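Local coordinates for outer surface protein (Bacillus cereus ATCC 14579, PDB 1X7F) that probably acts as a 6-phospho-N-acetylmuramidase, a glycosidase that hydrolyses 6-phosphorylated muramic acid disaccharides during recycling of cell-wall sugars, at residues 90-95 / 113-118; 133-138 / 160-165; 185-190 / 239-244; 202-207 / 247-252; 328-333 / 361-366. All coordinates share one frame; numbering follows the deposited sequence.

Contact 1 of 5, residues 90-95 / 113-118; sequences VILDVA and AELGAD
Leu-115, in the last turn of helix 110-115, sends CD1 onto Leu-92 of the strand, whose own CD1 lies 3.6 Å from Leu-115 CD1. The side chains cross at about a right angle and touch through these two methyls. Phe-76 and Ile-80 of helix 74-85 also border Leu-115, which makes a branched apolar residue fitting here. Gly-116 then stops the helix. Its positive phi of 106° is readily reached by glycine, and it is the C-prime residue of a Schellman motif in which Ala-117 N returns to Phe-112 O. With the chain turned back, Ala-117 comes alongside the strand, and its small CB sits 3.9 Å from Leu-92 CD1, a methyl that therefore lies against both partners. Asp-118 completes the approach by gripping Val-90 at two points. Its backbone N donates to Val-90 O at 2.7 Å, in the carbonyl plane, while its OD2 accepts from Val-90 N at 2.8 Å in a nearly straight bond (171°) that arrives on the anti side of the carboxylate. The torsion chi1 of -68° sets CG beside Asp-118's own N, which brings the carboxylate round to the strand. Thus a side-chain oxygen takes the place of a strand carbonyl just before strand 119-122 begins pairing with strand 89-94, the return step of a beta-alpha-beta crossover in a (beta/alpha)8 barrel.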
# COMPACT_ATOMS: atom_id res chain seq x y z
N VAL A 90 9.26 -11.24 11.61
CA VAL A 90 8.84 -12.50 10.98
C VAL A 90 7.49 -13.00 11.52
O VAL A 90 7.36 -13.30 12.70
CB VAL A 90 9.95 -13.60 11.09
CG1 VAL A 90 9.45 -14.94 10.55
CG2 VAL A 90 11.22 -13.17 10.37
N ILE A 91 6.50 -13.07 10.63
CA ILE A 91 5.20 -13.66 10.97
C ILE A 91 5.04 -15.02 10.29
O ILE A 91 5.10 -15.12 9.06
CB ILE A 91 4.02 -12.70 10.64
CG1 ILE A 91 4.20 -11.32 11.33
CG2 ILE A 91 2.68 -13.33 11.01
CD1 ILE A 91 4.32 -11.37 12.87
N LEU A 92 4.87 -16.06 11.11
CA LEU A 92 4.67 -17.44 10.63
C LEU A 92 3.20 -17.83 10.47
O LEU A 92 2.40 -17.67 11.38
CB LEU A 92 5.33 -18.45 11.58
CG LEU A 92 6.62 -19.17 11.15
CD1 LEU A 92 7.17 -19.96 12.32
CD2 LEU A 92 6.38 -20.10 9.95
N ASP A 93 2.87 -18.33 9.29
CA ASP A 93 1.60 -19.02 9.07
C ASP A 93 1.86 -20.52 8.92
O ASP A 93 2.43 -20.98 7.93
CB ASP A 93 0.87 -18.47 7.85
CG ASP A 93 -0.62 -18.71 7.90
OD1 ASP A 93 -1.05 -19.66 8.60
OD2 ASP A 93 -1.44 -17.99 7.28
N VAL A 94 1.45 -21.28 9.94
CA VAL A 94 1.66 -22.73 9.94
C VAL A 94 0.31 -23.43 9.79
O VAL A 94 -0.67 -23.07 10.45
CB VAL A 94 2.41 -23.20 11.23
CG1 VAL A 94 2.70 -24.70 11.20
CG2 VAL A 94 3.72 -22.41 11.42
N ALA A 95 0.26 -24.41 8.88
CA ALA A 95 -0.94 -25.23 8.66
C ALA A 95 -1.30 -26.03 9.93
O ALA A 95 -0.47 -26.79 10.44
CB ALA A 95 -0.74 -26.16 7.47
N ALA A 113 8.61 -19.68 18.93
CA ALA A 113 9.64 -18.89 19.60
C ALA A 113 11.04 -19.41 19.27
O ALA A 113 11.94 -18.63 18.95
CB ALA A 113 9.42 -18.87 21.11
N GLU A 114 11.21 -20.74 19.35
CA GLU A 114 12.50 -21.39 19.08
C GLU A 114 13.01 -21.16 17.66
O GLU A 114 14.22 -21.09 17.43
CB GLU A 114 12.42 -22.90 19.38
CG GLU A 114 12.05 -23.27 20.81
CD GLU A 114 13.12 -22.91 21.84
OE1 GLU A 114 13.43 -21.70 22.01
OE2 GLU A 114 13.65 -23.83 22.49
N LEU A 115 12.08 -21.05 16.70
CA LEU A 115 12.44 -20.70 15.32
C LEU A 115 12.99 -19.29 15.21
O LEU A 115 13.87 -19.02 14.40
CB LEU A 115 11.24 -20.85 14.38
CG LEU A 115 10.77 -22.24 13.95
CD1 LEU A 115 10.04 -22.11 12.63
CD2 LEU A 115 11.93 -23.24 13.84
N GLY A 116 12.44 -18.39 16.02
CA GLY A 116 12.83 -16.97 16.01
C GLY A 116 11.78 -16.09 15.37
O GLY A 116 12.05 -14.94 15.00
N ALA A 117 10.58 -16.66 15.20
CA ALA A 117 9.43 -15.94 14.69
C ALA A 117 8.99 -14.88 15.69
O ALA A 117 9.15 -15.05 16.90
CB ALA A 117 8.30 -16.90 14.40
N ASP A 118 8.44 -13.79 15.17
CA ASP A 118 8.00 -12.65 15.98
C ASP A 118 6.52 -12.74 16.30
O ASP A 118 6.03 -12.07 17.21
CB ASP A 118 8.33 -11.34 15.26
CG ASP A 118 9.83 -11.10 15.17
OD1 ASP A 118 10.42 -10.69 16.19
OD2 ASP A 118 10.50 -11.29 14.13

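Contact 2 of 5, residues 133-138 / 160-165; sequences KMTNNP and HQANKS
Thr-135 and Asn-163 meet in a small contact at the protein surface, where the chain near the C-terminal end of helix 129-134 rests against the loop that leads from helix 153-157 into strand 167-170. A single hydrogen bond joins the segments: Asn-163 N donates to Thr-135 OG1 at 3.0 Å with a bent angle of 141°. The same hydroxyl is bonded to Ala-132 O, a turn back in the helix, and that second partner fixes its rotation. Threonine fits because its oxygen serves both chains while the side chain also packs on Ile-143. Both segments lie in connections that lead from a helix to the next strand of what appears to be a (beta/alpha)8 barrel. A type I turn runs from Met-134 to Asn-137; there Met-134 O accepts from Asn-137 N and, at 3.0 Å, from Asn-137 ND2, which lies nearly along the carbonyl direction. Asn-136, within this turn, reaches over so that its OD1 comes 3.6 Å from Asn-163 CB, with the two amide planes only 14° apart. Asn-163 keeps its CG anti to its own N (chi1 178°), which carries OD1 toward Ser-165 N, 2.9 Å away, in a weak bond at the start of the following 3-10 turn.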
# COMPACT_ATOMS: atom_id res chain seq x y z
N LYS A 133 -6.41 -15.70 25.19
CA LYS A 133 -5.40 -16.38 26.01
C LYS A 133 -4.03 -16.46 25.34
O LYS A 133 -3.00 -16.49 26.03
CB LYS A 133 -5.86 -17.79 26.40
CG LYS A 133 -6.73 -17.83 27.66
CD LYS A 133 -8.13 -18.34 27.36
CE LYS A 133 -8.19 -19.87 27.47
NZ LYS A 133 -9.31 -20.42 26.64
N MET A 134 -4.03 -16.49 24.01
CA MET A 134 -2.79 -16.56 23.24
C MET A 134 -1.98 -15.25 23.30
O MET A 134 -0.75 -15.28 23.19
CB MET A 134 -3.07 -16.95 21.79
CG MET A 134 -3.45 -18.41 21.62
SD MET A 134 -4.08 -18.77 19.97
CE MET A 134 -2.54 -18.90 19.04
N THR A 135 -2.68 -14.13 23.48
CA THR A 135 -2.04 -12.81 23.58
C THR A 135 -1.23 -12.68 24.88
O THR A 135 -0.39 -11.78 25.00
CB THR A 135 -3.06 -11.66 23.46
OG1 THR A 135 -3.93 -11.65 24.61
CG2 THR A 135 -4.01 -11.88 22.30
N ASN A 136 -1.50 -13.57 25.83
CA ASN A 136 -0.77 -13.62 27.10
C ASN A 136 0.38 -14.63 27.10
O ASN A 136 0.84 -15.05 28.16
CB ASN A 136 -1.72 -13.92 28.28
CG ASN A 136 -2.85 -12.90 28.41
OD1 ASN A 136 -2.66 -11.60 28.04
ND2 ASN A 136 -4.05 -13.47 28.95
N ASN A 137 0.83 -15.04 25.91
CA ASN A 137 1.94 -15.99 25.79
C ASN A 137 3.25 -15.43 26.36
O ASN A 137 3.55 -14.24 26.20
CB ASN A 137 2.09 -16.50 24.34
CG ASN A 137 2.85 -15.53 23.45
OD1 ASN A 137 4.09 -15.53 23.43
ND2 ASN A 137 2.11 -14.71 22.67
N PRO A 138 4.03 -16.27 27.05
CA PRO A 138 5.26 -15.81 27.72
C PRO A 138 6.48 -15.63 26.79
O PRO A 138 7.58 -15.35 27.28
CB PRO A 138 5.54 -16.91 28.75
CG PRO A 138 4.36 -17.86 28.67
CD PRO A 138 3.80 -17.71 27.29
N HIS A 160 -13.00 -10.70 26.47
CA HIS A 160 -12.26 -11.55 27.41
C HIS A 160 -11.01 -10.78 27.87
O HIS A 160 -10.66 -9.76 27.29
CB HIS A 160 -11.89 -12.89 26.75
CG HIS A 160 -13.03 -13.56 26.05
ND1 HIS A 160 -14.06 -14.18 26.74
CD2 HIS A 160 -13.31 -13.71 24.73
CE1 HIS A 160 -14.92 -14.68 25.87
NE2 HIS A 160 -14.49 -14.41 24.65
N GLN A 161 -10.36 -11.25 28.94
CA GLN A 161 -9.13 -10.62 29.40
C GLN A 161 -7.99 -10.85 28.40
O GLN A 161 -7.31 -11.89 28.42
CB GLN A 161 -8.75 -11.09 30.80
CG GLN A 161 -9.21 -10.14 31.92
CD GLN A 161 -10.72 -10.11 32.14
OE1 GLN A 161 -11.49 -9.83 31.21
NE2 GLN A 161 -11.14 -10.38 33.37
N ALA A 162 -7.81 -9.87 27.52
CA ALA A 162 -6.88 -9.98 26.40
C ALA A 162 -5.90 -8.82 26.35
O ALA A 162 -6.28 -7.66 26.56
CB ALA A 162 -7.64 -10.08 25.09
N ASN A 163 -4.63 -9.12 26.06
CA ASN A 163 -3.63 -8.10 25.81
C ASN A 163 -3.74 -7.61 24.37
O ASN A 163 -3.16 -8.21 23.45
CB ASN A 163 -2.21 -8.64 26.08
CG ASN A 163 -1.10 -7.61 25.77
OD1 ASN A 163 -1.40 -6.43 25.52
ND2 ASN A 163 0.17 -8.07 25.78
N LYS A 164 -4.49 -6.51 24.19
CA LYS A 164 -4.69 -5.87 22.88
C LYS A 164 -3.36 -5.55 22.18
O LYS A 164 -3.27 -5.59 20.95
CB LYS A 164 -5.51 -4.58 23.04
CG LYS A 164 -6.25 -4.14 21.77
CD LYS A 164 -6.04 -2.66 21.45
CE LYS A 164 -7.01 -1.75 22.19
NZ LYS A 164 -7.07 -0.41 21.54
N SER A 165 -2.35 -5.25 22.99
CA SER A 165 -1.01 -4.86 22.52
C SER A 165 -0.21 -5.98 21.84
O SER A 165 0.78 -5.71 21.16
CB SER A 165 -0.23 -4.24 23.69
OG SER A 165 1.14 -4.63 23.69

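Contact 3 of 5, residues 185-190 / 239-244; sequences YFIRCS and WATGLI
Leu-243 pushes its CD1 methyl into the angle formed by two branches of Ile-187, 3.7 Å from Ile-187 CD1 and 3.8 Å from Ile-187 CG2, the two side chains crossing at about a right angle. In this (beta/alpha)8 barrel, helix 183-195 lies beside the turn that carries the chain from helix 231-240 into strand 246-249. Gly-242, with its positive phi, lets the chain leave the helix, and Thr-241 steadies the turn. Its OG1 accepts from Leu-243 N in an ST turn, and is also bonded to Leu-238 O, so the hydroxyl ties helix end to turn. The methyl branch, CG2, makes apolar contact, lying near the plane of the Phe-186 ring at its edge and 4.1 Å from Ile-187 CD1. Further along, Ile-244 crosses Phe-186 obliquely, its CG1 3.8 Å from Phe-186 CZ. The aromatic ring, held out by a chi1 of 163°, also stacks with His-171 and touches Ala-202 of strand 201-204, which links the helix to the sheet. Leu-243 CB meets Ser-190 CB, where a small residue allows the backbones to draw close. A water donates to both Ser-190 O and Leu-243 O, bridging two carbonyls that could not bond to each other. Ser-190 OG itself is well occupied: it is bonded to His-171 NE2, lies 3.8 Å above the centre of the Phe-186 ring, and donates to Phe-186 O at 2.7 Å, from the face of that carbonyl opposite to the one used by Ser-190 N.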
# COMPACT_ATOMS: atom_id res chain seq x y z
N TYR A 185 -16.18 -3.77 0.82
CA TYR A 185 -16.02 -4.81 1.83
C TYR A 185 -14.65 -4.70 2.51
O TYR A 185 -14.56 -4.76 3.74
CB TYR A 185 -16.25 -6.22 1.22
CG TYR A 185 -16.05 -7.36 2.20
CD1 TYR A 185 -17.07 -7.76 3.06
CD2 TYR A 185 -14.83 -8.05 2.26
CE1 TYR A 185 -16.90 -8.80 3.95
CE2 TYR A 185 -14.64 -9.10 3.16
CZ TYR A 185 -15.67 -9.46 4.00
OH TYR A 185 -15.50 -10.49 4.90
N PHE A 186 -13.61 -4.54 1.70
CA PHE A 186 -12.23 -4.40 2.17
C PHE A 186 -12.05 -3.24 3.15
O PHE A 186 -11.30 -3.35 4.13
CB PHE A 186 -11.31 -4.23 0.95
CG PHE A 186 -9.95 -3.66 1.28
CD1 PHE A 186 -8.90 -4.50 1.64
CD2 PHE A 186 -9.72 -2.29 1.22
CE1 PHE A 186 -7.65 -4.00 1.94
CE2 PHE A 186 -8.45 -1.77 1.52
CZ PHE A 186 -7.43 -2.63 1.88
N ILE A 187 -12.73 -2.13 2.88
CA ILE A 187 -12.71 -0.96 3.74
C ILE A 187 -13.43 -1.22 5.08
O ILE A 187 -12.87 -0.91 6.13
CB ILE A 187 -13.31 0.27 2.99
CG1 ILE A 187 -12.41 0.69 1.81
CG2 ILE A 187 -13.60 1.44 3.96
CD1 ILE A 187 -11.03 1.31 2.16
N ARG A 188 -14.64 -1.77 5.04
CA ARG A 188 -15.35 -2.15 6.27
C ARG A 188 -14.46 -3.01 7.18
O ARG A 188 -14.33 -2.72 8.37
CB ARG A 188 -16.68 -2.88 5.98
CG ARG A 188 -17.80 -1.99 5.46
CD ARG A 188 -19.22 -2.61 5.49
NE ARG A 188 -19.28 -3.95 4.90
CZ ARG A 188 -19.46 -4.23 3.60
NH1 ARG A 188 -19.62 -3.26 2.71
NH2 ARG A 188 -19.51 -5.49 3.19
N CYS A 189 -13.85 -4.04 6.61
CA CYS A 189 -12.93 -4.94 7.32
C CYS A 189 -11.78 -4.19 7.96
O CYS A 189 -11.51 -4.35 9.15
CB CYS A 189 -12.35 -5.99 6.38
SG CYS A 189 -13.48 -7.27 5.82
N SER A 190 -11.09 -3.38 7.16
CA SER A 190 -9.94 -2.60 7.62
C SER A 190 -10.30 -1.54 8.67
O SER A 190 -9.49 -1.25 9.55
CB SER A 190 -9.22 -1.96 6.43
OG SER A 190 -8.94 -2.93 5.44
N TRP A 239 -1.88 2.38 1.07
CA TRP A 239 -1.50 3.44 1.99
C TRP A 239 -2.40 4.66 1.88
O TRP A 239 -2.67 5.31 2.89
CB TRP A 239 -0.03 3.85 1.81
CG TRP A 239 0.98 2.87 2.36
CD1 TRP A 239 0.89 2.16 3.54
CD2 TRP A 239 2.26 2.53 1.80
NE1 TRP A 239 2.01 1.39 3.71
CE2 TRP A 239 2.87 1.59 2.66
CE3 TRP A 239 2.95 2.91 0.63
CZ2 TRP A 239 4.12 1.03 2.40
CZ3 TRP A 239 4.20 2.35 0.37
CH2 TRP A 239 4.76 1.40 1.25
N ALA A 240 -2.89 4.97 0.68
CA ALA A 240 -3.80 6.12 0.49
C ALA A 240 -5.17 5.95 1.15
O ALA A 240 -5.85 6.93 1.40
CB ALA A 240 -3.95 6.48 -1.01
N THR A 241 -5.60 4.71 1.40
CA THR A 241 -6.89 4.48 2.10
C THR A 241 -6.84 5.05 3.53
O THR A 241 -7.86 5.39 4.11
CB THR A 241 -7.28 2.97 2.14
OG1 THR A 241 -6.28 2.23 2.85
CG2 THR A 241 -7.33 2.33 0.73
N GLY A 242 -5.63 5.19 4.07
CA GLY A 242 -5.44 5.51 5.49
C GLY A 242 -5.74 4.36 6.44
O GLY A 242 -5.73 4.54 7.65
N LEU A 243 -6.01 3.16 5.91
CA LEU A 243 -6.48 2.05 6.74
C LEU A 243 -5.50 0.88 6.82
O LEU A 243 -5.76 -0.10 7.51
CB LEU A 243 -7.86 1.56 6.27
CG LEU A 243 -9.05 2.55 6.31
CD1 LEU A 243 -10.31 1.87 5.79
CD2 LEU A 243 -9.29 3.18 7.70
N ILE A 244 -4.38 0.99 6.10
CA ILE A 244 -3.41 -0.08 6.00
C ILE A 244 -2.06 0.49 6.39
O ILE A 244 -1.66 1.53 5.87
CB ILE A 244 -3.38 -0.71 4.56
CG1 ILE A 244 -4.74 -1.35 4.19
CG2 ILE A 244 -2.25 -1.76 4.41
CD1 ILE A 244 -5.15 -2.59 5.08
O HOH W 1 -6.98 -1.32 9.52

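Contact 4 of 5, residues 202-207 / 247-252; sequences AFITSH and VIIGNA
Val-247 CG1 forms a bump that presses into the fork of Ile-204, 3.6 Å from Ile-204 CD1 and 3.8 Å from Ile-204 CG2, the side chains crossing at about a right angle. Ile-204 reaches this place by putting CG1 in the crowded position between its N and carbonyl carbon (chi1 66°). Both are beta-branched, which suits extended strands. On the other face the Phe-203 ring leans along its neighbour strand: CE2 rests 3.6 Å from Ile-248 CG2, and CD2 comes 3.5 Å from Gly-250 CA, an approach that the bare glycine permits. These are strands seven and eight of a (beta/alpha)8 barrel, paired in parallel, with Ile-248 bonded through its backbone to Ala-202 O and Ile-204 N, and Gly-250 N reaching Ile-204 O at 2.8 Å. Phe-203 faces inward, meeting Phe-59 and Phe-173 edge-to-face, whereas Ile-204, Val-247 and Ile-249 face the helices 231-240 and 256-264, where Leu-238 and Leu-262 receive Ile-204. Where strand 201-204 has ended, Ser-206 CB rests on Ile-249 CG2 at 4.0 Å; a small side chain suits this close approach, and its OG bonds to Glu-258.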
# COMPACT_ATOMS: atom_id res chain seq x y z
N ALA A 202 -2.01 -5.64 4.35
CA ALA A 202 -2.62 -6.33 3.21
C ALA A 202 -1.52 -6.71 2.22
O ALA A 202 -0.37 -6.24 2.32
CB ALA A 202 -3.68 -5.44 2.53
N PHE A 203 -1.91 -7.54 1.25
CA PHE A 203 -0.99 -8.11 0.27
C PHE A 203 -1.13 -7.49 -1.11
O PHE A 203 -2.24 -7.21 -1.59
CB PHE A 203 -1.26 -9.60 0.13
CG PHE A 203 -0.74 -10.44 1.28
CD1 PHE A 203 -1.63 -10.94 2.24
CD2 PHE A 203 0.61 -10.74 1.39
CE1 PHE A 203 -1.16 -11.76 3.27
CE2 PHE A 203 1.08 -11.54 2.41
CZ PHE A 203 0.20 -12.04 3.36
N ILE A 204 0.02 -7.28 -1.75
CA ILE A 204 0.07 -6.90 -3.15
C ILE A 204 0.81 -7.98 -3.94
O ILE A 204 1.50 -8.83 -3.37
CB ILE A 204 0.76 -5.52 -3.33
CG1 ILE A 204 2.25 -5.58 -2.94
CG2 ILE A 204 -0.02 -4.43 -2.59
CD1 ILE A 204 3.00 -4.28 -3.18
N THR A 205 0.66 -7.94 -5.26
CA THR A 205 1.22 -8.99 -6.09
C THR A 205 2.29 -8.47 -7.05
O THR A 205 2.14 -7.42 -7.69
CB THR A 205 0.11 -9.74 -6.83
OG1 THR A 205 0.65 -10.89 -7.49
CG2 THR A 205 -0.50 -8.90 -7.95
N SER A 206 3.38 -9.23 -7.12
CA SER A 206 4.43 -9.02 -8.09
C SER A 206 4.04 -9.63 -9.44
O SER A 206 3.32 -10.63 -9.50
CB SER A 206 5.73 -9.64 -7.57
OG SER A 206 6.68 -9.81 -8.59
N HIS A 207 4.53 -9.01 -10.51
CA HIS A 207 4.28 -9.50 -11.87
C HIS A 207 5.47 -10.29 -12.42
O HIS A 207 5.44 -10.76 -13.56
CB HIS A 207 3.84 -8.34 -12.77
CG HIS A 207 2.62 -7.64 -12.26
ND1 HIS A 207 1.41 -8.28 -12.11
CD2 HIS A 207 2.45 -6.38 -11.79
CE1 HIS A 207 0.53 -7.43 -11.61
NE2 HIS A 207 1.13 -6.28 -11.40
N VAL A 247 2.51 -3.05 3.89
CA VAL A 247 2.24 -3.55 2.55
C VAL A 247 3.19 -4.73 2.28
O VAL A 247 4.41 -4.57 2.33
CB VAL A 247 2.34 -2.42 1.48
CG1 VAL A 247 2.28 -2.98 0.06
CG2 VAL A 247 1.23 -1.39 1.68
N ILE A 248 2.62 -5.91 2.04
CA ILE A 248 3.41 -7.13 1.88
C ILE A 248 3.23 -7.70 0.48
O ILE A 248 2.10 -7.88 0.04
CB ILE A 248 3.03 -8.21 2.96
CG1 ILE A 248 3.05 -7.61 4.38
CG2 ILE A 248 3.97 -9.41 2.90
CD1 ILE A 248 2.35 -8.47 5.45
N ILE A 249 4.33 -7.99 -0.22
CA ILE A 249 4.26 -8.75 -1.47
C ILE A 249 3.93 -10.22 -1.16
O ILE A 249 4.68 -10.88 -0.44
CB ILE A 249 5.59 -8.65 -2.26
CG1 ILE A 249 6.06 -7.19 -2.34
CG2 ILE A 249 5.46 -9.34 -3.64
CD1 ILE A 249 7.41 -6.99 -2.95
N GLY A 250 2.82 -10.71 -1.72
CA GLY A 250 2.28 -12.02 -1.40
C GLY A 250 2.96 -13.18 -2.11
O GLY A 250 3.03 -14.27 -1.56
N ASN A 251 3.44 -12.95 -3.33
CA ASN A 251 4.23 -13.96 -4.05
C ASN A 251 5.74 -13.70 -4.01
O ASN A 251 6.16 -12.60 -3.68
CB ASN A 251 3.69 -14.20 -5.51
CG ASN A 251 3.37 -12.89 -6.27
OD1 ASN A 251 2.90 -12.93 -7.42
ND2 ASN A 251 3.61 -11.75 -5.66
N ALA A 252 6.55 -14.71 -4.35
CA ALA A 252 8.03 -14.60 -4.36
C ALA A 252 8.57 -15.13 -5.69
O ALA A 252 7.98 -16.03 -6.25
CB ALA A 252 8.64 -15.39 -3.19

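Contact 5 of 5, residues 328-333 / 361-366; sequences RGQVVI and VGTIAE
Strands 330-333 and 361-364 run antiparallel, their short axes at 152°, and a classic beta bulge sets Val-361 and Gly-362 together opposite Val-331. Val-331 O accepts from both, at 2.7 Å from Val-361 N and 3.2 Å from Gly-362 N, while Val-331 N answers with a bond to Gly-362 O that comes in from above the carbonyl plane. Beyond the bulge Gln-330 and Thr-363 form a non-hydrogen-bonded pair, and Ile-364 N donates to Gly-329 O at 2.7 Å. Gly-362 is nearly fully extended, and Gly-329 takes a positive phi of 102°, so at both places glycine suits the backbone. Among the side chains, Val-331 CG2 meets Ile-364 CD1 at 3.7 Å, the two crossing at about a right angle, and Ile-364 CG1 lies against Gly-329 O. The first torsion of Ile-364, -57°, turns CG1 back beside its own N, and the ethyl branch therefore reaches across to the neighbouring strand. On the sheet's other face Gln-330 CG touches Thr-363 CG2 at 4.1 Å, methylene on methyl. Val-331 and Val-361 both touch Thr-288 of helix 282-289. Four backbone hydrogen bonds join the strands, and aliphatic branches supply the rest, consistent with a compact, largely apolar sheet core in the C-terminal domain, and the doubly used Val-331 O marks where the bulge adds a residue to strand 358-364.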
# COMPACT_ATOMS: atom_id res chain seq x y z
N ARG A 328 -10.42 14.17 -17.31
CA ARG A 328 -9.89 13.57 -16.08
C ARG A 328 -8.41 13.18 -16.19
O ARG A 328 -8.03 12.44 -17.11
CB ARG A 328 -10.73 12.33 -15.69
CG ARG A 328 -10.38 11.72 -14.31
CD ARG A 328 -11.37 10.59 -13.83
NE ARG A 328 -10.94 10.02 -12.54
CZ ARG A 328 -11.26 10.51 -11.33
NH1 ARG A 328 -10.79 9.92 -10.23
NH2 ARG A 328 -12.02 11.58 -11.22
N GLY A 329 -7.60 13.68 -15.26
CA GLY A 329 -6.19 13.33 -15.16
C GLY A 329 -5.25 14.38 -15.71
O GLY A 329 -4.03 14.29 -15.53
N GLN A 330 -5.81 15.38 -16.40
CA GLN A 330 -4.98 16.43 -16.98
C GLN A 330 -4.50 17.35 -15.88
O GLN A 330 -5.26 17.70 -14.98
CB GLN A 330 -5.73 17.24 -18.05
CG GLN A 330 -5.84 16.54 -19.38
CD GLN A 330 -6.77 17.26 -20.35
OE1 GLN A 330 -7.01 16.78 -21.45
NE2 GLN A 330 -7.30 18.40 -19.93
N VAL A 331 -3.22 17.70 -15.95
CA VAL A 331 -2.68 18.77 -15.13
C VAL A 331 -2.74 20.03 -16.00
O VAL A 331 -2.20 20.05 -17.11
CB VAL A 331 -1.24 18.48 -14.66
CG1 VAL A 331 -0.72 19.62 -13.80
CG2 VAL A 331 -1.21 17.16 -13.89
N VAL A 332 -3.46 21.05 -15.52
CA VAL A 332 -3.62 22.29 -16.25
C VAL A 332 -3.22 23.45 -15.34
O VAL A 332 -3.17 23.29 -14.11
CB VAL A 332 -5.07 22.50 -16.86
CG1 VAL A 332 -5.49 21.30 -17.76
CG2 VAL A 332 -6.12 22.77 -15.78
N ILE A 333 -2.92 24.58 -15.96
CA ILE A 333 -2.58 25.78 -15.24
C ILE A 333 -3.27 26.96 -15.89
O ILE A 333 -3.42 27.03 -17.12
CB ILE A 333 -1.04 25.98 -15.18
CG1 ILE A 333 -0.68 26.99 -14.08
CG2 ILE A 333 -0.47 26.37 -16.55
CD1 ILE A 333 0.72 26.87 -13.54
N VAL A 361 -0.67 21.04 -19.13
CA VAL A 361 0.74 20.90 -18.73
C VAL A 361 1.20 19.44 -18.84
O VAL A 361 2.31 19.16 -19.29
CB VAL A 361 0.96 21.48 -17.30
CG1 VAL A 361 2.30 21.08 -16.72
CG2 VAL A 361 0.85 23.00 -17.33
N GLY A 362 0.32 18.52 -18.45
CA GLY A 362 0.60 17.10 -18.51
C GLY A 362 -0.60 16.26 -18.14
O GLY A 362 -1.73 16.76 -18.08
N THR A 363 -0.37 14.97 -17.93
CA THR A 363 -1.43 14.06 -17.54
C THR A 363 -0.91 13.12 -16.46
O THR A 363 0.24 12.68 -16.52
CB THR A 363 -1.94 13.19 -18.72
OG1 THR A 363 -0.83 12.57 -19.38
CG2 THR A 363 -2.65 14.01 -19.80
N ILE A 364 -1.76 12.83 -15.48
CA ILE A 364 -1.48 11.79 -14.51
C ILE A 364 -1.55 10.45 -15.25
O ILE A 364 -2.44 10.24 -16.07
CB ILE A 364 -2.51 11.83 -13.34
CG1 ILE A 364 -2.51 13.21 -12.64
CG2 ILE A 364 -2.32 10.62 -12.37
CD1 ILE A 364 -1.13 13.78 -12.29
N ALA A 365 -0.62 9.55 -14.94
CA ALA A 365 -0.57 8.23 -15.53
C ALA A 365 -1.94 7.56 -15.44
O ALA A 365 -2.60 7.63 -14.39
CB ALA A 365 0.52 7.37 -14.84
N GLU A 366 -2.36 6.93 -16.53
CA GLU A 366 -3.70 6.38 -16.69
C GLU A 366 -4.04 5.35 -15.60
O GLU A 366 -5.17 5.33 -15.11
CB GLU A 366 -3.85 5.75 -18.09
CG GLU A 366 -5.29 5.49 -18.53
CD GLU A 366 -5.39 4.56 -19.75
OE1 GLU A 366 -6.52 4.10 -20.07
OE2 GLU A 366 -4.34 4.28 -20.39

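The contacts follow the chain nearly in order, 1 and 2 preceding the interlocked pair 3 and 4, whose segments alternate, and 5 coming last. Contacts 1 to 4 all lie in the N-terminal part of the protein, on the (beta/alpha)8 barrel; contacts 1 and 4 reach the same parallel sheet, with centres about 19 Å apart. Contacts 3 and 4, about 16 Å between centres, touch directly, Trp-239 NE1 meeting Val-247 CG2 at 3.5 Å, where helices 183-195 and 231-240 pack on the strands. Contact 5 stands apart in the mixed sheet of the C-terminal part, its centre about 46 Å from that of contact 1, consistent with a two-domain enzyme.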